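Local structure of glucose-6-phosphate isomerase (Plasmodium falciparum, 3QKI) at residues A[181-186]-A[386-391]; A[379-384]-A[423-428]; A[395-400]-A[417-422]; A[446-451]-A[516-521]. The protein probably catalyses the reversible interconversion of alpha-D-glucose 6-phosphate and beta-D-fructose 6-phosphate, an early step of glycolysis. All coordinates share one frame; numbering follows the deposited sequence.

Overall arrangement
From the N terminus, contact 1 opens at helix 179-197 and closes about 200 residues later at the start of helix 388-400, packing a helix of the domain with the five-stranded parallel sheet on a helix of the domain with the mixed sheet. Contact 2 has already opened at strand 375-380 and closes beyond contact 1, at 423-428, so the two cross. Contact 3 is nested inside the loop of contact 2, setting the second half of helix 388-400 against strand 418-420, outermost in the sheet within this chain. Contact 4 follows in series, pairing strands 443-448 and 513-518. Contacts 2, 3 and 4 reach the same mixed sheet; Phe382 of contact 2 packs on Phe448 and Leu521 of contact 4. All four touch the second subunit.

Contact 1 (A[181-186]-A[386-391]); sequences TEFVYE and LKFSAH
Phe183 reaches from helix 179-197 across the first turn of helix 388-400 and meets Lys387, Phe388 and His391 in turn. Its CB starts 3.5 Å from the carbonyl O of Lys387, with CB of His391 close by. Farther out the ring parts its contacts: CD2 approaches His391 CD2 at 3.9 Å, while CD1, CE1 and CZ meet Phe388 CD1. The closest of these approaches is 3.4 Å, from Phe183 CE1 to Phe388 CD1, which sits over one face of the Phe183 ring, offset toward its rim; Val184 CG2 takes the opposite face. The Phe183 and Phe388 planes meet obliquely at 58°, whereas the imidazole of His391 runs nearly parallel to the Phe183 ring but is slid aside, with little overlap.

A water at the edge of the Phe183 ring donates to Phe183 O and accepts from Lys387 N, so the backbones are joined through it at the helix N-cap. On the other flank Lys387 is bent at chi2 (-70°), and its CG rests against both Glu182 CG at 3.8 Å and Glu186 CG at 3.9 Å. The Lys387 NZ and Glu182 OE1 charges stay 4.6 Å apart, too far for a salt bridge; Glu186 instead pairs with Lys189 and with Arg233 of the second subunit.

Helix 523-543 covers the aromatic cluster through Cys526, Leu529 and Leu530. The arrangement is an aromatic cluster at the junction of the two alpha/beta SIS domains of the phosphoglucose isomerase fold, close to the fructose 6-phosphate residues Gly176 and Gln394.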
# COMPACT_ATOMS: atom_id res chain seq x y z
N THR A 181 -8.74 12.92 1.96
CA THR A 181 -8.42 14.03 1.05
C THR A 181 -7.49 13.56 -0.08
O THR A 181 -7.79 13.85 -1.24
CB THR A 181 -7.81 15.20 1.83
OG1 THR A 181 -8.63 15.46 2.97
CG2 THR A 181 -7.64 16.47 0.97
N GLU A 182 -6.39 12.85 0.25
CA GLU A 182 -5.45 12.40 -0.76
C GLU A 182 -6.09 11.40 -1.73
O GLU A 182 -5.84 11.47 -2.94
CB GLU A 182 -4.13 11.87 -0.15
CG GLU A 182 -3.15 11.49 -1.26
CD GLU A 182 -1.72 11.33 -0.83
OE1 GLU A 182 -1.48 10.83 0.29
OE2 GLU A 182 -0.83 11.70 -1.62
N PHE A 183 -6.98 10.54 -1.21
CA PHE A 183 -7.71 9.60 -2.07
C PHE A 183 -8.47 10.44 -3.13
O PHE A 183 -8.30 10.21 -4.31
CB PHE A 183 -8.66 8.68 -1.23
CG PHE A 183 -10.03 8.39 -1.84
CD1 PHE A 183 -10.15 7.94 -3.16
CD2 PHE A 183 -11.19 8.58 -1.11
CE1 PHE A 183 -11.41 7.75 -3.74
CE2 PHE A 183 -12.45 8.33 -1.67
CZ PHE A 183 -12.54 7.92 -2.98
N VAL A 184 -9.30 11.40 -2.69
CA VAL A 184 -10.13 12.22 -3.58
C VAL A 184 -9.29 13.09 -4.51
O VAL A 184 -9.61 13.22 -5.68
CB VAL A 184 -11.23 13.03 -2.84
CG1 VAL A 184 -12.11 13.82 -3.82
CG2 VAL A 184 -12.10 12.11 -1.98
N TYR A 185 -8.21 13.68 -3.99
CA TYR A 185 -7.32 14.51 -4.76
C TYR A 185 -6.73 13.74 -5.96
O TYR A 185 -6.87 14.15 -7.12
CB TYR A 185 -6.22 15.11 -3.86
CG TYR A 185 -5.25 15.93 -4.67
CD1 TYR A 185 -5.64 17.13 -5.26
CD2 TYR A 185 -3.96 15.45 -4.94
CE1 TYR A 185 -4.78 17.84 -6.08
CE2 TYR A 185 -3.10 16.15 -5.76
CZ TYR A 185 -3.50 17.35 -6.32
OH TYR A 185 -2.63 18.09 -7.06
N GLU A 186 -6.08 12.62 -5.69
CA GLU A 186 -5.50 11.79 -6.74
C GLU A 186 -6.56 11.21 -7.70
O GLU A 186 -6.30 11.12 -8.90
CB GLU A 186 -4.64 10.68 -6.12
CG GLU A 186 -3.33 11.21 -5.54
CD GLU A 186 -2.37 11.81 -6.55
OE1 GLU A 186 -2.36 11.37 -7.72
OE2 GLU A 186 -1.65 12.76 -6.17
N LEU A 386 -5.13 5.14 -7.03
CA LEU A 386 -3.95 4.65 -6.32
C LEU A 386 -3.92 4.95 -4.82
O LEU A 386 -3.22 4.26 -4.08
CB LEU A 386 -2.59 4.94 -7.02
CG LEU A 386 -2.14 6.40 -7.19
CD1 LEU A 386 -1.22 6.80 -6.10
CD2 LEU A 386 -1.31 6.56 -8.44
N LYS A 387 -4.67 5.95 -4.36
CA LYS A 387 -4.69 6.30 -2.93
C LYS A 387 -6.00 5.90 -2.23
O LYS A 387 -6.16 6.20 -1.05
CB LYS A 387 -4.37 7.80 -2.71
CG LYS A 387 -2.97 8.19 -3.15
CD LYS A 387 -1.91 7.62 -2.26
CE LYS A 387 -0.52 7.99 -2.72
NZ LYS A 387 0.50 7.33 -1.87
N PHE A 388 -6.89 5.19 -2.93
CA PHE A 388 -8.18 4.75 -2.36
C PHE A 388 -7.97 3.71 -1.24
O PHE A 388 -8.47 3.91 -0.14
CB PHE A 388 -9.11 4.21 -3.47
CG PHE A 388 -10.46 3.72 -3.00
CD1 PHE A 388 -11.35 4.59 -2.36
CD2 PHE A 388 -10.86 2.40 -3.22
CE1 PHE A 388 -12.63 4.15 -1.97
CE2 PHE A 388 -12.13 1.96 -2.81
CZ PHE A 388 -13.01 2.84 -2.19
N SER A 389 -7.21 2.64 -1.51
CA SER A 389 -6.88 1.53 -0.59
C SER A 389 -6.32 2.03 0.75
O SER A 389 -6.72 1.52 1.80
CB SER A 389 -5.86 0.60 -1.26
OG SER A 389 -5.46 -0.48 -0.44
N ALA A 390 -5.39 3.02 0.73
CA ALA A 390 -4.78 3.58 1.94
C ALA A 390 -5.86 4.24 2.81
O ALA A 390 -5.81 4.11 4.03
CB ALA A 390 -3.70 4.59 1.58
N HIS A 391 -6.84 4.92 2.19
CA HIS A 391 -7.96 5.51 2.93
C HIS A 391 -8.88 4.39 3.49
O HIS A 391 -9.18 4.42 4.69
CB HIS A 391 -8.79 6.49 2.05
CG HIS A 391 -10.03 6.96 2.76
ND1 HIS A 391 -9.97 7.52 4.04
CD2 HIS A 391 -11.33 6.90 2.38
CE1 HIS A 391 -11.22 7.82 4.36
NE2 HIS A 391 -12.07 7.46 3.40
O HOH W 1 -6.86 7.82 -5.37

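Contact 2 (A[379-384]-A[423-428]); sequences LPYFQN and PGTNGQ
Tyr381 OH donates to Gln428 OE1 at 2.7 Å, meeting a lone pair in the plane of the amide carbonyl. The extended chain of Gln428 (chi2 180°) carries the amide to the ring's edge, where the phenol oxygen has a second hydrogen-bond partner in Tyr432, and NE2 of Gln428 is held by Asn471. The other direct bond is from the backbone: Gly424 N gives its hydrogen to Pro380 O at 2.8 Å, from above the carbonyl plane. That oxygen also takes a weak bond from Phe382 N, closing the inverse gamma turn centred on Tyr381.

Between these two bonds the Tyr381 ring lies against Gly424, whose CA stands over the ring centre, 3.6 Å from the centroid, in a CH-pi contact. With no side chain on Gly424 the backbone can come this close to the ring face, and a cis peptide then turns the chain into Thr425. Thr425 CG2 brushes Tyr381 CE2 at 4.1 Å. Farther out, Gln383 OE1 rests 3.7 Å from Pro423 CG; its hydrogen bond goes to Asn225 of the second subunit, which also binds Gly424 O and Thr425 N.

The contact lies at the C-terminal part of strand 375-380, beside strand 443-448, and the 423-428 loop leads into helix 428-437 and to His429 of the fructose 6-phosphate site. Helix 464-481 packs against Tyr381 and Gln428 through Asn471 and Gln475.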
# COMPACT_ATOMS: atom_id res chain seq x y z
N LEU A 379 -9.00 -3.63 -4.90
CA LEU A 379 -8.33 -3.61 -6.20
C LEU A 379 -9.04 -2.79 -7.27
O LEU A 379 -9.77 -3.35 -8.10
CB LEU A 379 -8.05 -5.05 -6.66
CG LEU A 379 -7.46 -6.00 -5.62
CD1 LEU A 379 -7.56 -7.43 -6.11
CD2 LEU A 379 -6.00 -5.61 -5.26
N PRO A 380 -8.87 -1.45 -7.26
CA PRO A 380 -9.50 -0.63 -8.31
C PRO A 380 -8.71 -0.76 -9.63
O PRO A 380 -7.50 -0.58 -9.63
CB PRO A 380 -9.44 0.78 -7.74
CG PRO A 380 -8.26 0.78 -6.80
CD PRO A 380 -8.05 -0.63 -6.34
N TYR A 381 -9.39 -1.07 -10.74
CA TYR A 381 -8.74 -1.16 -12.06
C TYR A 381 -8.78 0.27 -12.66
O TYR A 381 -9.50 0.56 -13.62
CB TYR A 381 -9.41 -2.23 -12.94
CG TYR A 381 -8.79 -3.59 -12.68
CD1 TYR A 381 -8.92 -4.21 -11.44
CD2 TYR A 381 -7.97 -4.19 -13.63
CE1 TYR A 381 -8.27 -5.41 -11.16
CE2 TYR A 381 -7.31 -5.39 -13.36
CZ TYR A 381 -7.44 -5.99 -12.11
OH TYR A 381 -6.80 -7.17 -11.84
N PHE A 382 -8.02 1.17 -12.02
CA PHE A 382 -7.99 2.59 -12.33
C PHE A 382 -6.83 3.20 -11.55
O PHE A 382 -6.90 3.35 -10.33
CB PHE A 382 -9.33 3.26 -11.90
CG PHE A 382 -9.78 4.42 -12.75
CD1 PHE A 382 -10.29 4.22 -14.04
CD2 PHE A 382 -9.70 5.73 -12.27
CE1 PHE A 382 -10.74 5.31 -14.82
CE2 PHE A 382 -10.14 6.82 -13.06
CZ PHE A 382 -10.67 6.60 -14.32
N GLN A 383 -5.73 3.52 -12.26
CA GLN A 383 -4.55 4.11 -11.63
C GLN A 383 -4.84 5.39 -10.81
O GLN A 383 -4.16 5.61 -9.80
CB GLN A 383 -3.42 4.30 -12.65
CG GLN A 383 -2.07 4.69 -12.03
CD GLN A 383 -1.46 3.64 -11.13
OE1 GLN A 383 -1.85 2.48 -11.11
NE2 GLN A 383 -0.52 4.04 -10.31
N ASN A 384 -5.86 6.21 -11.20
CA ASN A 384 -6.18 7.42 -10.43
C ASN A 384 -6.72 7.11 -9.04
O ASN A 384 -6.65 7.96 -8.17
CB ASN A 384 -6.98 8.45 -11.24
CG ASN A 384 -6.20 8.94 -12.44
OD1 ASN A 384 -4.97 8.90 -12.46
ND2 ASN A 384 -6.87 9.36 -13.49
N PRO A 423 -3.76 -0.69 -7.27
CA PRO A 423 -4.65 -0.65 -8.45
C PRO A 423 -4.29 -1.71 -9.48
O PRO A 423 -3.13 -2.07 -9.59
CB PRO A 423 -4.42 0.74 -9.05
CG PRO A 423 -3.68 1.50 -8.05
CD PRO A 423 -3.00 0.57 -7.10
N GLY A 424 -5.29 -2.24 -10.16
CA GLY A 424 -5.06 -3.17 -11.26
C GLY A 424 -4.62 -2.36 -12.47
O GLY A 424 -5.07 -1.21 -12.64
N THR A 425 -3.72 -2.86 -13.32
CA THR A 425 -3.08 -4.18 -13.34
C THR A 425 -1.84 -4.29 -12.44
O THR A 425 -1.25 -5.36 -12.40
CB THR A 425 -2.71 -4.56 -14.80
OG1 THR A 425 -1.88 -3.53 -15.36
CG2 THR A 425 -3.92 -4.83 -15.67
N ASN A 426 -1.43 -3.21 -11.73
CA ASN A 426 -0.25 -3.27 -10.86
C ASN A 426 -0.27 -4.38 -9.81
O ASN A 426 0.70 -5.15 -9.72
CB ASN A 426 0.02 -1.93 -10.19
CG ASN A 426 0.41 -0.83 -11.11
OD1 ASN A 426 0.60 -1.02 -12.30
ND2 ASN A 426 0.56 0.36 -10.58
N GLY A 427 -1.35 -4.47 -9.01
CA GLY A 427 -1.49 -5.50 -7.98
C GLY A 427 -1.47 -6.88 -8.60
O GLY A 427 -0.86 -7.82 -8.09
N GLN A 428 -2.08 -6.97 -9.77
CA GLN A 428 -2.18 -8.16 -10.59
C GLN A 428 -0.81 -8.75 -10.93
O GLN A 428 -0.61 -9.95 -10.77
CB GLN A 428 -3.04 -7.86 -11.83
CG GLN A 428 -3.24 -9.03 -12.77
CD GLN A 428 -4.10 -8.64 -13.94
OE1 GLN A 428 -5.14 -7.96 -13.81
NE2 GLN A 428 -3.68 -9.05 -15.12

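Contact 3 (A[395-400]-A[417-422]); sequences LSMESN and QVYFGE
Ser396 and Met397 of helix 388-400 face Tyr419 and Val418 on strand 418-420, the outermost strand of the sheet within this chain, and hydrogen bonding between them is slight. Tyr419 N points almost straight at the thioether of Met397 (N-H...S 173°), but at 3.5 Å from N to SD the bond is weak. A water supplies the other polar link, donating to Ser396 OG at 3.0 Å and to Tyr419 OH at 2.9 Å. Ser396 OG is also bonded to Ile392 O one turn back in the helix.

The aromatic contact is a CH-pi one. Ser396 CB sits over one face of the Tyr419 ring, 3.7 Å from its centroid, and OG lies over the same face toward the rim.

Apolar packing falls to Met397. Extended at chi2 (172°), its chain brings SD to Tyr419 N and near Tyr419 CB, and the bend at chi3 (74°) turns CE toward Val418, 4.4 Å from Val418 CG2. Met397 CG also makes a van der Waals contact with a backbone carbonyl, 3.7 Å from Gln417 O. Leu434 of the second subunit packs on Met397.

Helix and strand axes run nearly antiparallel, 8.4 Å apart, as expected for the helix and second strand of a beta-alpha-beta crossover, here 375-380, 388-400 and 418-420. The same helix carries Glu398, which binds fructose 6-phosphate and is held by Arg312 and Gln394.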
# COMPACT_ATOMS: atom_id res chain seq x y z
N LEU A 395 -10.24 3.67 7.38
CA LEU A 395 -11.69 3.67 7.53
C LEU A 395 -12.19 2.34 8.08
O LEU A 395 -12.93 2.32 9.04
CB LEU A 395 -12.38 4.03 6.20
CG LEU A 395 -13.93 3.98 6.19
CD1 LEU A 395 -14.53 5.02 7.13
CD2 LEU A 395 -14.47 4.21 4.79
N SER A 396 -11.71 1.22 7.51
CA SER A 396 -12.12 -0.12 7.94
C SER A 396 -11.44 -0.55 9.23
O SER A 396 -12.11 -0.89 10.19
CB SER A 396 -11.81 -1.14 6.84
OG SER A 396 -12.45 -0.72 5.64
N MET A 397 -10.09 -0.60 9.21
CA MET A 397 -9.28 -1.14 10.28
C MET A 397 -9.34 -0.38 11.59
O MET A 397 -9.36 -1.01 12.65
CB MET A 397 -7.85 -1.40 9.82
CG MET A 397 -7.80 -2.43 8.70
SD MET A 397 -6.21 -2.67 7.92
CE MET A 397 -5.31 -3.59 9.19
N GLU A 398 -9.35 0.95 11.54
CA GLU A 398 -9.43 1.73 12.76
C GLU A 398 -10.84 1.73 13.32
O GLU A 398 -11.02 1.80 14.53
CB GLU A 398 -8.83 3.13 12.55
CG GLU A 398 -8.64 3.91 13.83
CD GLU A 398 -8.07 5.29 13.63
OE1 GLU A 398 -8.79 6.16 13.08
OE2 GLU A 398 -6.89 5.51 14.00
N SER A 399 -11.85 1.61 12.46
CA SER A 399 -13.22 1.59 12.96
C SER A 399 -13.52 0.23 13.56
O SER A 399 -14.01 0.13 14.66
CB SER A 399 -14.25 1.83 11.84
OG SER A 399 -14.19 3.11 11.24
N ASN A 400 -13.22 -0.84 12.81
CA ASN A 400 -13.64 -2.18 13.17
C ASN A 400 -12.61 -3.16 13.74
O ASN A 400 -12.97 -4.30 14.02
CB ASN A 400 -14.52 -2.77 12.04
CG ASN A 400 -15.80 -2.02 11.78
OD1 ASN A 400 -16.20 -1.10 12.51
ND2 ASN A 400 -16.47 -2.36 10.71
N GLN A 417 -11.16 -7.34 9.00
CA GLN A 417 -10.14 -8.01 8.20
C GLN A 417 -8.93 -7.08 8.01
O GLN A 417 -9.03 -5.86 8.24
CB GLN A 417 -10.70 -8.34 6.80
CG GLN A 417 -11.82 -9.37 6.78
CD GLN A 417 -13.16 -8.69 6.62
OE1 GLN A 417 -13.46 -7.72 7.31
NE2 GLN A 417 -13.98 -9.20 5.70
N VAL A 418 -7.81 -7.64 7.56
CA VAL A 418 -6.65 -6.84 7.16
C VAL A 418 -6.99 -6.39 5.73
O VAL A 418 -7.29 -7.23 4.88
CB VAL A 418 -5.33 -7.65 7.19
CG1 VAL A 418 -4.25 -6.91 6.43
CG2 VAL A 418 -4.89 -7.92 8.62
N TYR A 419 -6.98 -5.09 5.48
CA TYR A 419 -7.24 -4.53 4.16
C TYR A 419 -5.92 -4.15 3.52
O TYR A 419 -5.04 -3.60 4.19
CB TYR A 419 -8.11 -3.28 4.27
CG TYR A 419 -9.58 -3.55 4.36
CD1 TYR A 419 -10.44 -3.26 3.30
CD2 TYR A 419 -10.14 -4.08 5.53
CE1 TYR A 419 -11.81 -3.47 3.40
CE2 TYR A 419 -11.51 -4.36 5.61
CZ TYR A 419 -12.34 -4.03 4.56
OH TYR A 419 -13.70 -4.25 4.67
N PHE A 420 -5.79 -4.43 2.22
CA PHE A 420 -4.60 -4.08 1.46
C PHE A 420 -4.97 -4.01 -0.02
O PHE A 420 -6.11 -4.31 -0.40
CB PHE A 420 -3.46 -5.10 1.72
CG PHE A 420 -3.63 -6.42 0.99
CD1 PHE A 420 -2.90 -6.70 -0.16
CD2 PHE A 420 -4.57 -7.36 1.43
CE1 PHE A 420 -3.07 -7.91 -0.84
CE2 PHE A 420 -4.75 -8.56 0.75
CZ PHE A 420 -3.99 -8.84 -0.38
N GLY A 421 -4.02 -3.62 -0.84
CA GLY A 421 -4.25 -3.57 -2.27
C GLY A 421 -3.42 -2.55 -3.00
O GLY A 421 -2.82 -1.66 -2.41
N GLU A 422 -3.43 -2.70 -4.32
CA GLU A 422 -2.80 -1.84 -5.30
C GLU A 422 -3.74 -1.80 -6.49
O GLU A 422 -4.44 -2.78 -6.73
CB GLU A 422 -1.43 -2.40 -5.75
CG GLU A 422 -0.30 -2.17 -4.75
CD GLU A 422 -0.01 -0.74 -4.31
OE1 GLU A 422 -0.22 0.21 -5.09
OE2 GLU A 422 0.48 -0.59 -3.17
O HOH W 2 -14.52 -1.62 3.74

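Contact 4 (A[446-451]-A[516-521]); sequences IGFKHS and LLFDEL
Phe448 and Phe518 turn CG away from their carbonyl carbons (chi1 -57° and -64°), and the rings project side by side from neighbouring parallel strands. Phe448 CD2 comes 3.4 Å from Phe518 CB, but the rings are slid apart and barely overlap. A face of Phe448 receives Leu521 CB, 3.9 Å from the ring centroid, in a CH-pi contact. Ile446 and Leu516 extend the same side of the sheet, with Ile446 CG1 3.8 Å from Leu516 CD1, and Tyr533 of helix 523-543 packs on both. On the other side Leu517 folds CD1 to 3.4 Å from Gly447 O.

The backbones zip in parallel register. Gly447 N bonds Leu516 O at 2.8 Å, Phe518 N bonds Gly447 O, and Lys449 N bonds Phe518 O. Past the last bridge, Phe448 with Phe518, donors gather on Asp519 O, which accepts weak bonds from Lys449 N and His450 N and a further one from His450 ND1 at 3.2 Å. ND1 stands above the carbonyl plane of Asp519, and the oxygen lies at the imidazole edge, somewhat tilted from the ring plane. A water continues the junction, accepting from Leu521 N and donating to His450 O at 2.8 Å.

The methylenes of Lys449 pass across Asp519, CD near its CA and CB, and NZ goes to the second subunit, where Tyr593 offers its carbonyl O and its ring. Donation from ND1 to Asp519 O is consistent with a proton on that nitrogen; with the two weak backbone bonds, this straighter one (150°) may add to the link between the segments.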
# COMPACT_ATOMS: atom_id res chain seq x y z
N ILE A 446 -13.01 -2.70 -8.59
CA ILE A 446 -13.71 -1.45 -8.93
C ILE A 446 -13.24 -1.04 -10.32
O ILE A 446 -12.03 -0.99 -10.57
CB ILE A 446 -13.48 -0.35 -7.85
CG1 ILE A 446 -14.00 -0.84 -6.48
CG2 ILE A 446 -14.18 0.96 -8.25
CD1 ILE A 446 -13.31 -0.25 -5.27
N GLY A 447 -14.19 -0.86 -11.23
CA GLY A 447 -13.87 -0.52 -12.61
C GLY A 447 -14.83 0.51 -13.16
O GLY A 447 -15.92 0.70 -12.60
N PHE A 448 -14.41 1.18 -14.26
CA PHE A 448 -15.18 2.22 -14.94
C PHE A 448 -15.30 1.93 -16.42
O PHE A 448 -14.43 1.27 -16.99
CB PHE A 448 -14.55 3.59 -14.70
CG PHE A 448 -14.43 3.91 -13.23
CD1 PHE A 448 -13.30 3.52 -12.51
CD2 PHE A 448 -15.47 4.52 -12.54
CE1 PHE A 448 -13.23 3.74 -11.13
CE2 PHE A 448 -15.39 4.73 -11.16
CZ PHE A 448 -14.26 4.35 -10.47
N LYS A 449 -16.38 2.44 -17.04
CA LYS A 449 -16.61 2.27 -18.47
C LYS A 449 -15.72 3.19 -19.29
O LYS A 449 -15.37 2.85 -20.42
CB LYS A 449 -18.08 2.54 -18.81
CG LYS A 449 -19.01 1.39 -18.43
CD LYS A 449 -20.49 1.76 -18.68
CE LYS A 449 -20.75 2.05 -20.16
NZ LYS A 449 -22.19 1.96 -20.50
N HIS A 450 -15.33 4.32 -18.69
CA HIS A 450 -14.53 5.34 -19.36
C HIS A 450 -13.27 5.67 -18.62
O HIS A 450 -13.23 5.67 -17.39
CB HIS A 450 -15.35 6.64 -19.60
CG HIS A 450 -16.54 6.40 -20.48
ND1 HIS A 450 -17.79 6.10 -19.96
CD2 HIS A 450 -16.59 6.30 -21.83
CE1 HIS A 450 -18.57 5.87 -21.01
NE2 HIS A 450 -17.89 5.98 -22.15
N SER A 451 -12.25 6.07 -19.39
CA SER A 451 -10.96 6.51 -18.88
C SER A 451 -10.97 8.03 -18.61
O SER A 451 -11.79 8.75 -19.17
CB SER A 451 -9.88 6.23 -19.93
OG SER A 451 -8.60 6.60 -19.44
N LEU A 516 -17.60 -3.90 -8.76
CA LEU A 516 -18.26 -2.59 -8.73
C LEU A 516 -17.92 -1.93 -10.06
O LEU A 516 -16.73 -1.65 -10.32
CB LEU A 516 -17.79 -1.72 -7.55
CG LEU A 516 -18.23 -2.15 -6.15
CD1 LEU A 516 -17.43 -1.42 -5.07
CD2 LEU A 516 -19.72 -1.89 -5.92
N LEU A 517 -18.94 -1.74 -10.93
CA LEU A 517 -18.71 -1.14 -12.25
C LEU A 517 -19.50 0.14 -12.41
O LEU A 517 -20.72 0.10 -12.44
CB LEU A 517 -18.99 -2.15 -13.41
CG LEU A 517 -18.83 -1.64 -14.87
CD1 LEU A 517 -17.43 -1.07 -15.13
CD2 LEU A 517 -19.12 -2.76 -15.86
N PHE A 518 -18.78 1.28 -12.51
CA PHE A 518 -19.39 2.61 -12.65
C PHE A 518 -19.28 3.05 -14.09
O PHE A 518 -18.44 2.55 -14.83
CB PHE A 518 -18.65 3.63 -11.76
CG PHE A 518 -18.72 3.42 -10.25
CD1 PHE A 518 -19.61 4.14 -9.48
CD2 PHE A 518 -17.85 2.54 -9.62
CE1 PHE A 518 -19.67 3.96 -8.09
CE2 PHE A 518 -17.90 2.37 -8.24
CZ PHE A 518 -18.80 3.08 -7.48
N ASP A 519 -20.09 4.03 -14.52
CA ASP A 519 -19.92 4.50 -15.89
C ASP A 519 -18.66 5.38 -16.03
O ASP A 519 -17.84 5.18 -16.92
CB ASP A 519 -21.18 5.20 -16.41
CG ASP A 519 -21.57 6.50 -15.73
OD1 ASP A 519 -21.12 6.73 -14.58
OD2 ASP A 519 -22.33 7.29 -16.34
N GLU A 520 -18.47 6.30 -15.10
CA GLU A 520 -17.36 7.24 -15.17
C GLU A 520 -16.95 7.61 -13.74
O GLU A 520 -17.79 7.62 -12.85
CB GLU A 520 -17.91 8.50 -15.90
CG GLU A 520 -16.93 9.62 -16.18
CD GLU A 520 -17.49 10.73 -17.04
OE1 GLU A 520 -18.72 10.97 -16.98
OE2 GLU A 520 -16.70 11.37 -17.78
N LEU A 521 -15.68 7.98 -13.54
CA LEU A 521 -15.24 8.50 -12.24
C LEU A 521 -15.27 10.03 -12.33
O LEU A 521 -14.30 10.66 -12.76
CB LEU A 521 -13.87 7.96 -11.82
CG LEU A 521 -13.37 8.41 -10.42
CD1 LEU A 521 -14.39 8.12 -9.30
CD2 LEU A 521 -12.02 7.80 -10.10
O HOH W 3 -13.91 7.79 -15.62
O HOH W 4 -14.02 9.76 -17.41